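HAD hydrolase, family IA, variant 3 (Entamoeba histolytica, PDB 6W04) probably acts as a magnesium-dependent hydrolase of the haloacid dehalogenase (HAD) superfamily, carrying a magnesium ion in its Rossmann-like core domain. Local coordinates at residues Leu94-Lys99 / Glu126-Ile131; Gln50-Ile55 / Lys67-Lys72; Asp138-Gly143 / Tyr150-Lys155; Thr16-Phe21 / Thr78-Ser83. All coordinates share one frame; numbering follows the deposited sequence.

Contact 1 (Leu94-Lys99 / Glu126-Ile131)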
# COMPACT_ATOMS: atom_id res chain seq x y z
N LEU A 94 0.71 11.91 -12.96
CA LEU A 94 0.81 10.60 -13.60
C LEU A 94 -0.57 10.06 -13.96
O LEU A 94 -0.76 9.55 -15.07
CB LEU A 94 1.56 9.63 -12.69
CG LEU A 94 1.97 8.30 -13.32
CD1 LEU A 94 2.65 8.56 -14.67
CD2 LEU A 94 2.89 7.48 -12.38
N PHE A 95 -1.53 10.16 -13.03
CA PHE A 95 -2.90 9.74 -13.31
C PHE A 95 -3.42 10.35 -14.61
O PHE A 95 -3.97 9.65 -15.46
CB PHE A 95 -3.84 10.14 -12.17
CG PHE A 95 -3.54 9.50 -10.84
CD1 PHE A 95 -2.75 8.38 -10.74
CD2 PHE A 95 -4.11 10.04 -9.70
CE1 PHE A 95 -2.49 7.81 -9.50
CE2 PHE A 95 -3.87 9.47 -8.46
CZ PHE A 95 -3.06 8.36 -8.36
N GLU A 96 -3.28 11.67 -14.75
CA GLU A 96 -3.80 12.34 -15.94
C GLU A 96 -3.02 11.93 -17.19
O GLU A 96 -3.61 11.70 -18.25
CB GLU A 96 -3.74 13.86 -15.75
CG GLU A 96 -4.48 14.35 -14.51
CD GLU A 96 -4.31 15.84 -14.28
OE1 GLU A 96 -5.15 16.45 -13.59
OE2 GLU A 96 -3.33 16.41 -14.80
N ALA A 97 -1.69 11.84 -17.08
CA ALA A 97 -0.89 11.45 -18.22
C ALA A 97 -1.22 10.04 -18.69
O ALA A 97 -1.21 9.76 -19.89
CB ALA A 97 0.60 11.58 -17.89
N LEU A 98 -1.51 9.13 -17.74
CA LEU A 98 -1.84 7.75 -18.10
C LEU A 98 -3.15 7.68 -18.88
O LEU A 98 -3.23 7.01 -19.92
CB LEU A 98 -1.91 6.89 -16.83
CG LEU A 98 -0.56 6.55 -16.18
CD1 LEU A 98 -0.74 5.87 -14.82
CD2 LEU A 98 0.30 5.69 -17.13
N LYS A 99 -4.19 8.36 -18.40
CA LYS A 99 -5.46 8.35 -19.12
C LYS A 99 -5.31 8.96 -20.51
O LYS A 99 -5.89 8.45 -21.47
CB LYS A 99 -6.55 9.10 -18.34
CG LYS A 99 -7.91 9.00 -19.03
CD LYS A 99 -8.77 10.23 -18.84
CE LYS A 99 -10.05 10.14 -19.67
NZ LYS A 99 -10.85 8.92 -19.38
N GLU A 126 -12.61 9.00 -7.09
CA GLU A 126 -13.44 8.81 -8.27
C GLU A 126 -13.08 9.78 -9.40
O GLU A 126 -13.52 9.59 -10.53
CB GLU A 126 -14.92 8.96 -7.90
CG GLU A 126 -15.39 10.40 -7.71
CD GLU A 126 -15.03 11.03 -6.36
OE1 GLU A 126 -14.44 10.35 -5.49
OE2 GLU A 126 -15.37 12.23 -6.17
N GLU A 127 -12.28 10.82 -9.12
CA GLU A 127 -11.83 11.71 -10.20
C GLU A 127 -10.99 10.95 -11.22
O GLU A 127 -11.04 11.26 -12.42
CB GLU A 127 -11.03 12.88 -9.63
CG GLU A 127 -11.83 14.06 -9.13
CD GLU A 127 -12.26 14.98 -10.26
OE1 GLU A 127 -11.96 14.69 -11.43
OE2 GLU A 127 -12.90 16.01 -9.97
N TRP A 128 -10.22 9.94 -10.77
CA TRP A 128 -9.27 9.24 -11.63
C TRP A 128 -9.48 7.74 -11.70
O TRP A 128 -8.95 7.12 -12.64
CB TRP A 128 -7.82 9.49 -11.17
CG TRP A 128 -7.55 10.93 -10.89
CD1 TRP A 128 -7.23 11.90 -11.80
CD2 TRP A 128 -7.58 11.57 -9.62
NE1 TRP A 128 -7.05 13.10 -11.16
CE2 TRP A 128 -7.27 12.93 -9.82
CE3 TRP A 128 -7.84 11.12 -8.32
CZ2 TRP A 128 -7.20 13.85 -8.78
CZ3 TRP A 128 -7.78 12.03 -7.28
CH2 TRP A 128 -7.47 13.39 -7.52
N PHE A 129 -10.23 7.16 -10.77
CA PHE A 129 -10.39 5.72 -10.64
C PHE A 129 -11.85 5.32 -10.73
O PHE A 129 -12.71 5.94 -10.10
CB PHE A 129 -9.83 5.24 -9.28
CG PHE A 129 -8.35 5.43 -9.16
CD1 PHE A 129 -7.49 4.45 -9.61
CD2 PHE A 129 -7.83 6.59 -8.64
CE1 PHE A 129 -6.12 4.61 -9.50
CE2 PHE A 129 -6.45 6.77 -8.54
CZ PHE A 129 -5.60 5.77 -8.98
N ASP A 130 -12.12 4.25 -11.47
CA ASP A 130 -13.39 3.55 -11.36
C ASP A 130 -13.40 2.85 -10.01
O ASP A 130 -12.60 1.92 -9.79
CB ASP A 130 -13.53 2.55 -12.51
CG ASP A 130 -14.86 1.80 -12.49
OD1 ASP A 130 -15.53 1.74 -11.44
OD2 ASP A 130 -15.22 1.24 -13.55
N ILE A 131 -14.30 3.28 -9.11
CA ILE A 131 -14.29 2.77 -7.73
C ILE A 131 -14.50 1.26 -7.70
O ILE A 131 -14.04 0.59 -6.77
CB ILE A 131 -15.34 3.48 -6.84
CG1 ILE A 131 -16.76 3.27 -7.34
CG2 ILE A 131 -15.05 4.95 -6.69
CD1 ILE A 131 -17.81 3.93 -6.46

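Contact 2 (Gln50-Ile55 / Lys67-Lys72)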
# COMPACT_ATOMS: atom_id res chain seq x y z
N GLN A 50 -0.52 -9.61 14.60
CA GLN A 50 0.78 -9.71 15.24
C GLN A 50 1.06 -8.50 16.11
O GLN A 50 1.70 -8.61 17.17
CB GLN A 50 1.89 -9.86 14.19
CG GLN A 50 1.88 -11.18 13.44
CD GLN A 50 2.97 -11.23 12.37
OE1 GLN A 50 2.82 -10.67 11.29
NE2 GLN A 50 4.06 -11.92 12.67
N LEU A 51 0.62 -7.31 15.67
CA LEU A 51 0.82 -6.11 16.48
C LEU A 51 0.05 -6.22 17.80
O LEU A 51 0.60 -5.95 18.88
CB LEU A 51 0.36 -4.87 15.70
CG LEU A 51 1.40 -4.10 14.87
CD1 LEU A 51 2.32 -3.31 15.76
CD2 LEU A 51 2.21 -5.02 14.00
N ILE A 52 -1.22 -6.61 17.73
CA ILE A 52 -2.03 -6.70 18.94
C ILE A 52 -1.48 -7.77 19.87
O ILE A 52 -1.42 -7.57 21.10
CB ILE A 52 -3.50 -6.96 18.59
CG1 ILE A 52 -4.03 -5.85 17.70
CG2 ILE A 52 -4.32 -7.10 19.89
CD1 ILE A 52 -5.14 -6.29 16.71
N GLU A 53 -1.08 -8.92 19.31
CA GLU A 53 -0.46 -9.96 20.11
C GLU A 53 0.81 -9.48 20.79
O GLU A 53 1.09 -9.85 21.93
CB GLU A 53 -0.17 -11.21 19.25
CG GLU A 53 -1.48 -11.88 18.79
CD GLU A 53 -1.26 -13.02 17.82
OE1 GLU A 53 -0.21 -13.00 17.13
OE2 GLU A 53 -2.11 -13.93 17.79
N HIS A 54 1.61 -8.67 20.09
CA HIS A 54 2.78 -8.08 20.75
C HIS A 54 2.37 -7.22 21.93
O HIS A 54 2.95 -7.32 23.02
CB HIS A 54 3.59 -7.23 19.77
CG HIS A 54 4.77 -6.58 20.42
ND1 HIS A 54 5.99 -7.22 20.52
CD2 HIS A 54 4.92 -5.39 21.03
CE1 HIS A 54 6.84 -6.43 21.16
NE2 HIS A 54 6.22 -5.31 21.47
N ILE A 55 1.36 -6.38 21.74
CA ILE A 55 0.93 -5.43 22.77
C ILE A 55 0.36 -6.18 23.98
O ILE A 55 0.65 -5.83 25.13
CB ILE A 55 -0.10 -4.45 22.18
CG1 ILE A 55 0.61 -3.50 21.19
CG2 ILE A 55 -0.84 -3.69 23.31
CD1 ILE A 55 -0.34 -2.73 20.23
N LYS A 67 -11.34 -7.47 16.43
CA LYS A 67 -11.93 -6.43 17.29
C LYS A 67 -10.92 -5.34 17.64
O LYS A 67 -11.24 -4.15 17.58
CB LYS A 67 -12.48 -7.06 18.56
CG LYS A 67 -12.71 -6.07 19.71
CD LYS A 67 -13.05 -6.81 21.00
CE LYS A 67 -13.32 -5.85 22.15
NZ LYS A 67 -12.11 -5.06 22.50
N TYR A 68 -9.72 -5.72 18.08
CA TYR A 68 -8.75 -4.67 18.39
C TYR A 68 -8.19 -4.05 17.14
O TYR A 68 -7.86 -2.85 17.13
CB TYR A 68 -7.61 -5.22 19.26
CG TYR A 68 -8.09 -5.53 20.65
CD1 TYR A 68 -8.47 -4.50 21.51
CD2 TYR A 68 -8.21 -6.83 21.10
CE1 TYR A 68 -8.93 -4.75 22.78
CE2 TYR A 68 -8.68 -7.10 22.38
CZ TYR A 68 -9.04 -6.05 23.22
OH TYR A 68 -9.50 -6.29 24.49
N ALA A 69 -8.06 -4.83 16.06
CA ALA A 69 -7.64 -4.21 14.81
C ALA A 69 -8.64 -3.15 14.38
O ALA A 69 -8.25 -2.07 13.91
CB ALA A 69 -7.45 -5.26 13.72
N GLU A 70 -9.92 -3.42 14.54
CA GLU A 70 -10.90 -2.42 14.14
C GLU A 70 -10.83 -1.18 15.04
O GLU A 70 -11.06 -0.06 14.57
CB GLU A 70 -12.30 -3.03 14.12
CG GLU A 70 -13.43 -2.03 13.84
CD GLU A 70 -13.26 -1.26 12.51
OE1 GLU A 70 -12.50 -1.71 11.61
OE2 GLU A 70 -13.92 -0.20 12.37
N GLU A 71 -10.53 -1.36 16.33
CA GLU A 71 -10.30 -0.18 17.18
C GLU A 71 -9.11 0.63 16.67
O GLU A 71 -9.16 1.87 16.66
CB GLU A 71 -10.06 -0.58 18.64
CG GLU A 71 -11.26 -1.18 19.33
CD GLU A 71 -11.06 -1.37 20.84
OE1 GLU A 71 -10.01 -0.96 21.39
OE2 GLU A 71 -11.97 -1.95 21.48
N LYS A 72 -8.01 -0.03 16.31
CA LYS A 72 -6.88 0.71 15.76
C LYS A 72 -7.24 1.38 14.44
O LYS A 72 -6.84 2.53 14.19
CB LYS A 72 -5.67 -0.21 15.57
CG LYS A 72 -4.48 0.50 14.87
CD LYS A 72 -4.50 0.33 13.35
CE LYS A 72 -3.46 1.26 12.68
NZ LYS A 72 -3.43 0.98 11.21

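Contact 3 (Asp138-Gly143 / Tyr150-Lys155)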
# COMPACT_ATOMS: atom_id res chain seq x y z
N ASP A 138 -11.13 -7.66 0.67
CA ASP A 138 -12.49 -8.09 0.96
C ASP A 138 -12.52 -9.54 1.40
O ASP A 138 -13.57 -10.19 1.29
CB ASP A 138 -13.39 -7.89 -0.25
CG ASP A 138 -12.95 -8.71 -1.45
OD1 ASP A 138 -11.92 -9.43 -1.37
OD2 ASP A 138 -13.66 -8.65 -2.49
N PHE A 139 -11.38 -10.08 1.83
CA PHE A 139 -11.28 -11.40 2.45
C PHE A 139 -11.55 -12.52 1.46
O PHE A 139 -11.93 -13.62 1.85
CB PHE A 139 -12.19 -11.50 3.67
CG PHE A 139 -11.93 -10.44 4.69
CD1 PHE A 139 -10.92 -10.59 5.63
CD2 PHE A 139 -12.68 -9.27 4.70
CE1 PHE A 139 -10.67 -9.60 6.56
CE2 PHE A 139 -12.44 -8.28 5.63
CZ PHE A 139 -11.43 -8.44 6.56
N THR A 140 -11.34 -12.27 0.17
CA THR A 140 -11.53 -13.29 -0.85
C THR A 140 -10.21 -13.74 -1.46
O THR A 140 -10.23 -14.50 -2.44
CB THR A 140 -12.47 -12.79 -1.94
OG1 THR A 140 -11.83 -11.77 -2.71
CG2 THR A 140 -13.77 -12.23 -1.34
N PHE A 141 -9.07 -13.31 -0.92
CA PHE A 141 -7.78 -13.71 -1.47
C PHE A 141 -6.72 -13.61 -0.37
O PHE A 141 -6.93 -13.00 0.68
CB PHE A 141 -7.40 -12.85 -2.68
CG PHE A 141 -7.32 -11.37 -2.38
CD1 PHE A 141 -6.14 -10.80 -1.89
CD2 PHE A 141 -8.42 -10.54 -2.59
CE1 PHE A 141 -6.05 -9.44 -1.62
CE2 PHE A 141 -8.35 -9.17 -2.31
CZ PHE A 141 -7.17 -8.61 -1.83
N LYS A 142 -5.57 -14.22 -0.64
CA LYS A 142 -4.47 -14.19 0.31
C LYS A 142 -3.71 -12.88 0.16
O LYS A 142 -3.46 -12.42 -0.96
CB LYS A 142 -3.53 -15.38 0.10
CG LYS A 142 -4.17 -16.73 0.28
CD LYS A 142 -3.13 -17.84 0.10
CE LYS A 142 -2.54 -17.87 -1.31
NZ LYS A 142 -3.51 -18.42 -2.30
N GLY A 143 -3.35 -12.27 1.29
CA GLY A 143 -2.67 -11.00 1.25
C GLY A 143 -1.21 -11.12 0.85
O GLY A 143 -0.65 -12.21 0.73
N TYR A 150 -2.39 -8.72 -6.94
CA TYR A 150 -2.03 -8.06 -8.19
C TYR A 150 -2.56 -8.81 -9.41
O TYR A 150 -2.90 -8.17 -10.42
CB TYR A 150 -0.51 -7.85 -8.29
CG TYR A 150 -0.10 -6.70 -7.39
CD1 TYR A 150 -0.68 -5.45 -7.55
CD2 TYR A 150 0.82 -6.88 -6.35
CE1 TYR A 150 -0.35 -4.39 -6.73
CE2 TYR A 150 1.16 -5.81 -5.50
CZ TYR A 150 0.56 -4.57 -5.69
OH TYR A 150 0.87 -3.48 -4.88
N LEU A 151 -2.66 -10.14 -9.35
CA LEU A 151 -3.41 -10.88 -10.37
C LEU A 151 -4.85 -10.41 -10.43
O LEU A 151 -5.44 -10.27 -11.51
CB LEU A 151 -3.36 -12.37 -10.08
CG LEU A 151 -1.93 -12.92 -10.03
CD1 LEU A 151 -1.94 -14.37 -9.58
CD2 LEU A 151 -1.28 -12.76 -11.39
N LYS A 152 -5.44 -10.17 -9.26
CA LYS A 152 -6.82 -9.69 -9.19
C LYS A 152 -6.95 -8.33 -9.87
O LYS A 152 -7.90 -8.10 -10.64
CB LYS A 152 -7.23 -9.62 -7.72
CG LYS A 152 -8.69 -9.51 -7.43
CD LYS A 152 -8.95 -9.89 -5.96
CE LYS A 152 -10.40 -9.58 -5.52
NZ LYS A 152 -11.42 -10.45 -6.18
N ALA A 153 -5.99 -7.43 -9.63
CA ALA A 153 -6.03 -6.11 -10.25
C ALA A 153 -5.82 -6.18 -11.76
O ALA A 153 -6.51 -5.48 -12.52
CB ALA A 153 -4.97 -5.21 -9.61
N SER A 154 -4.88 -7.01 -12.22
CA SER A 154 -4.66 -7.08 -13.66
C SER A 154 -5.87 -7.68 -14.36
O SER A 154 -6.26 -7.21 -15.44
CB SER A 154 -3.39 -7.87 -13.96
OG SER A 154 -3.44 -9.16 -13.40
N LYS A 155 -6.48 -8.71 -13.77
CA LYS A 155 -7.67 -9.30 -14.36
C LYS A 155 -8.83 -8.31 -14.39
O LYS A 155 -9.62 -8.30 -15.34
CB LYS A 155 -8.06 -10.57 -13.60
CG LYS A 155 -9.36 -11.21 -14.07
CD LYS A 155 -9.60 -12.54 -13.35
CE LYS A 155 -11.03 -13.01 -13.45
NZ LYS A 155 -11.24 -14.25 -12.65
O HOH W 1 -13.70 -9.73 -4.69

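Contact 4 (Thr16-Phe21 / Thr78-Ser83)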
# COMPACT_ATOMS: atom_id res chain seq x y z
N THR A 16 2.75 6.08 6.82
CA THR A 16 3.37 5.22 7.82
C THR A 16 3.51 5.91 9.19
O THR A 16 3.18 5.26 10.20
CB THR A 16 4.71 4.70 7.31
OG1 THR A 16 4.46 3.92 6.13
CG2 THR A 16 5.39 3.81 8.39
N PRO A 17 3.97 7.17 9.30
CA PRO A 17 4.04 7.77 10.64
C PRO A 17 2.71 7.78 11.36
O PRO A 17 2.66 7.54 12.58
CB PRO A 17 4.57 9.19 10.35
CG PRO A 17 5.40 9.03 9.10
CD PRO A 17 4.55 8.06 8.27
N LEU A 18 1.62 8.03 10.63
CA LEU A 18 0.30 8.00 11.26
C LEU A 18 -0.05 6.60 11.76
O LEU A 18 -0.60 6.45 12.87
CB LEU A 18 -0.75 8.50 10.26
CG LEU A 18 -2.16 8.60 10.83
CD1 LEU A 18 -2.14 9.29 12.22
CD2 LEU A 18 -3.04 9.41 9.86
N HIS A 19 0.23 5.55 10.97
CA HIS A 19 0.03 4.19 11.48
C HIS A 19 0.84 3.95 12.75
O HIS A 19 0.34 3.35 13.70
CB HIS A 19 0.38 3.14 10.40
CG HIS A 19 -0.63 3.07 9.29
ND1 HIS A 19 -1.89 2.54 9.48
CD2 HIS A 19 -0.57 3.48 8.01
CE1 HIS A 19 -2.57 2.63 8.34
NE2 HIS A 19 -1.79 3.20 7.44
N ALA A 20 2.09 4.43 12.78
CA ALA A 20 2.92 4.28 13.97
C ALA A 20 2.29 4.96 15.18
O ALA A 20 2.24 4.38 16.27
CB ALA A 20 4.32 4.84 13.72
N PHE A 21 1.78 6.19 15.00
CA PHE A 21 1.10 6.90 16.10
C PHE A 21 -0.09 6.12 16.61
O PHE A 21 -0.33 6.08 17.82
CB PHE A 21 0.57 8.27 15.67
CG PHE A 21 1.59 9.21 15.18
CD1 PHE A 21 2.93 9.04 15.49
CD2 PHE A 21 1.21 10.30 14.40
CE1 PHE A 21 3.88 9.93 15.03
CE2 PHE A 21 2.14 11.19 13.94
CZ PHE A 21 3.48 11.01 14.25
N THR A 78 -9.95 8.21 11.62
CA THR A 78 -10.31 9.50 12.19
C THR A 78 -9.16 10.48 12.06
O THR A 78 -9.34 11.63 11.64
CB THR A 78 -10.72 9.29 13.64
OG1 THR A 78 -11.87 8.45 13.67
CG2 THR A 78 -11.05 10.61 14.30
N MET A 79 -7.95 10.03 12.40
CA MET A 79 -6.76 10.88 12.28
C MET A 79 -6.46 11.23 10.82
O MET A 79 -6.16 12.39 10.50
CB MET A 79 -5.56 10.18 12.92
CG MET A 79 -5.74 9.92 14.43
SD MET A 79 -5.71 11.43 15.46
CE MET A 79 -4.17 12.17 14.90
N LEU A 80 -6.51 10.24 9.93
CA LEU A 80 -6.27 10.47 8.51
C LEU A 80 -7.23 11.52 7.94
O LEU A 80 -6.80 12.44 7.24
CB LEU A 80 -6.37 9.16 7.72
CG LEU A 80 -6.10 9.40 6.22
CD1 LEU A 80 -4.60 9.78 6.07
CD2 LEU A 80 -6.39 8.17 5.40
N MET A 81 -8.52 11.39 8.26
CA MET A 81 -9.50 12.35 7.75
C MET A 81 -9.19 13.77 8.18
O MET A 81 -9.34 14.71 7.39
CB MET A 81 -10.91 11.96 8.20
CG MET A 81 -11.68 11.16 7.20
SD MET A 81 -12.04 12.13 5.73
CE MET A 81 -13.25 11.08 4.95
N LYS A 82 -8.77 13.97 9.43
CA LYS A 82 -8.50 15.35 9.81
C LYS A 82 -7.08 15.79 9.51
O LYS A 82 -6.80 16.99 9.56
CB LYS A 82 -8.83 15.60 11.29
CG LYS A 82 -8.10 14.77 12.31
CD LYS A 82 -8.71 15.05 13.69
CE LYS A 82 -8.25 14.03 14.72
NZ LYS A 82 -8.69 14.36 16.09
N SER A 83 -6.20 14.86 9.14
CA SER A 83 -4.83 15.18 8.75
C SER A 83 -4.81 15.92 7.40
O SER A 83 -5.82 16.04 6.71
CB SER A 83 -3.99 13.91 8.63
OG SER A 83 -4.27 13.29 7.39

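Contact 1 (Leu94-Lys99 / Glu126-Ile131)
Phe-95 of helix 91-100 meets Trp-128 and Phe-129 in the loop between helix 113-123 and strand 135-137. The three rings make an aromatic cluster on the Rossmann-like core of the HAD fold.

The first pair is edge-to-face. Phe-129 turns its edge to one face of Phe-95, with the ring centroids 5.0 Å apart and the planes at 81°. Phe-129 CZ stands above the Phe-95 ring, displaced toward its rim, and lies 3.7 Å from Phe-95 CZ. Phe-129 CE2 is equally close to Phe-95 CE2.

The second pair is oblique. The Phe-95 ring and the five-membered ring of Trp-128 have centroids 5.2 Å apart and planes at 48°. Phe-95 CD2 sits over one face of the indole, 3.7 Å from Trp-128 CG. Phe-95 CB approaches Trp-128 CD1 to 3.8 Å. The opposite indole face is covered at its centre by CB of Glu-127, so the ring is held between its own chain neighbour and the helix. Trp-128 CB already points toward the helix, and chi1 (-47°) sets CG beside the backbone N, with the indole lying by Phe-95.

Other aromatic residues extend the cluster inward. Phe-6 of the central strand 3-7 makes an edge-to-face pair with Phe-95, and Phe-105 makes one with Phe-129. The loop is thereby tied to both helix and sheet by apolar packing. No hydrogen bond crosses between the two segments.

A looser contact lies at the rim of the cluster. Glu-96 approaches the indole obliquely, its CG 4.4 Å from Trp-128 NE1.

Contact 2 (Gln50-Ile55 / Lys67-Lys72)
In the helical cap domain that HAD hydrolases of this class insert after the first strand of the core, Ile-52 of helix 48-56 packs against Tyr-68 and Ala-69 of helix 62-82. This is apolar helix-to-helix packing within the cap, away from the magnesium site. One isoleucine carries it from its side, and no hydrogen bond joins the two segments.

CD1 of Ile-52 reaches furthest. It comes to 3.3 Å from the backbone N of Ala-69, a tight fit against the main chain of the other helix. The same methyl touches Tyr-68 CB at 3.7 Å and Ala-69 CB at 3.9 Å. It therefore rests where the two residues join. Ile-52 CG1 lies beside its backbone N (chi1 -59°), and the extended second torsion (chi2 150°) carries CD1 out to the neighbouring helix.

The other branch of Ile-52 works nearer the tyrosine. CG2 meets Tyr-68 CB at 3.8 Å and approaches the ring obliquely, 4.1 Å from Tyr-68 CD2. Only the base of the tyrosine is engaged closely, because its ring runs on away from helix 48-56. Trp-23 of helix 16-31 touches both Ile-52 and Lys-72, and Ile-60 also packs on Ile-52. Helix 16-31 and the loop holding Ile-60 thus also pack on this isoleucine.

One polar pair lies within helix 62-82. Lys-67 and Glu-71, one turn apart, form a salt bridge in which Lys-67 NZ meets Glu-71 OE2 at 3.3 Å, from 50° above the carboxylate plane.

Contact 3 (Asp138-Gly143 / Tyr150-Lys155)
Asp-138 OD1 accepts two bonds from Thr-140, while the other carboxylate oxygen reaches Lys-152 through a water. Thr-140 OG1 donates to Asp-138 OD1 at 2.7 Å, on the syn side and 28° out of the carboxylate plane. Thr-140 N donates to Asp-138 OD1 at 3.3 Å, 46° out of the plane and from the same face. The backbone bond makes this an Asx turn. Together the two bonds restrain the carboxylate's rotation.

The water donates to Asp-138 OD2 at a short 2.5 Å and accepts from Lys-152 NZ at 2.8 Å. The opposite charges are thus linked by solvent, with Asp-138 OD2 and Lys-152 NZ 4.7 Å apart. They would be expected to polarise the water between them.

The lysine's aliphatic part crosses Phe-141 at about a right angle. Lys-152 CD lies 3.5 Å from Phe-141 CD2 and approaches the ring obliquely. The chain then bends at its last torsion (chi4 69°), which turns NZ to the water.

This surface contact joins the loop after edge strand 135-137 to helix 148-157. The helix belongs to the beta-alpha-beta crossover to strand 164-168, and its Tyr-150 packs inward against strand 3-7.

Contact 4 (Thr16-Phe21 / Thr78-Ser83)
Leu-18 of helix 16-31 packs on Met-79 and Leu-80 of helix 62-82, joining the first and last helices of the cap inserted into the HAD fold. Its CB points at the other helix. CG lies anti to the backbone N (chi1 -176°), and the branch opens there into two methyls whose closest partners are different residues.

CD1 turns to Met-79 and touches Met-79 CB at 3.6 Å. CD2 lies against the backbone of the next residue, 3.6 Å from Leu-80 N and 3.7 Å from Leu-80 CA. It also reaches the base of that side chain, 4.0 Å from Leu-80 CB. The leucine fork therefore spans two successive residues. Both leucines are buried, while Met-79 lies at the rim and is partly exposed.

Ile-85 touches both leucines from the segment leading back to the core. Leu-80 also packs on Phe-119 and Tyr-123 of helix 113-123, which ties this end of the cap to the core domain. The Leu-80 side chain lies about 6 Å from that of the magnesium ligand Asn-9.

Helix 62-82 ends beside this packing. Ser-83, the first residue beyond it, donates from OG to Leu-80 O at 2.7 Å, with a C=O...donor angle of 122°.

Overall arrangement
Contacts 2 and 4 lie in the helical cap, and contacts 1 and 3 in the Rossmann-like core. Contacts 2 and 4 share helix 62-82 and touch each other through a probable hydrogen bond, Lys-72 NZ to His-19 ND1. Contact 4 is buried and rests on aliphatic side chains. Contact 2 is similar in chemistry but only partly buried. Contact 1, on the other side of the chain's centre from contact 2, is also partly buried but relies on aromatic rings. Contact 3 is the surface one, and it alone uses a water to link opposite charges. Its centre is about 20 Å from that of contact 1, and the two do not touch.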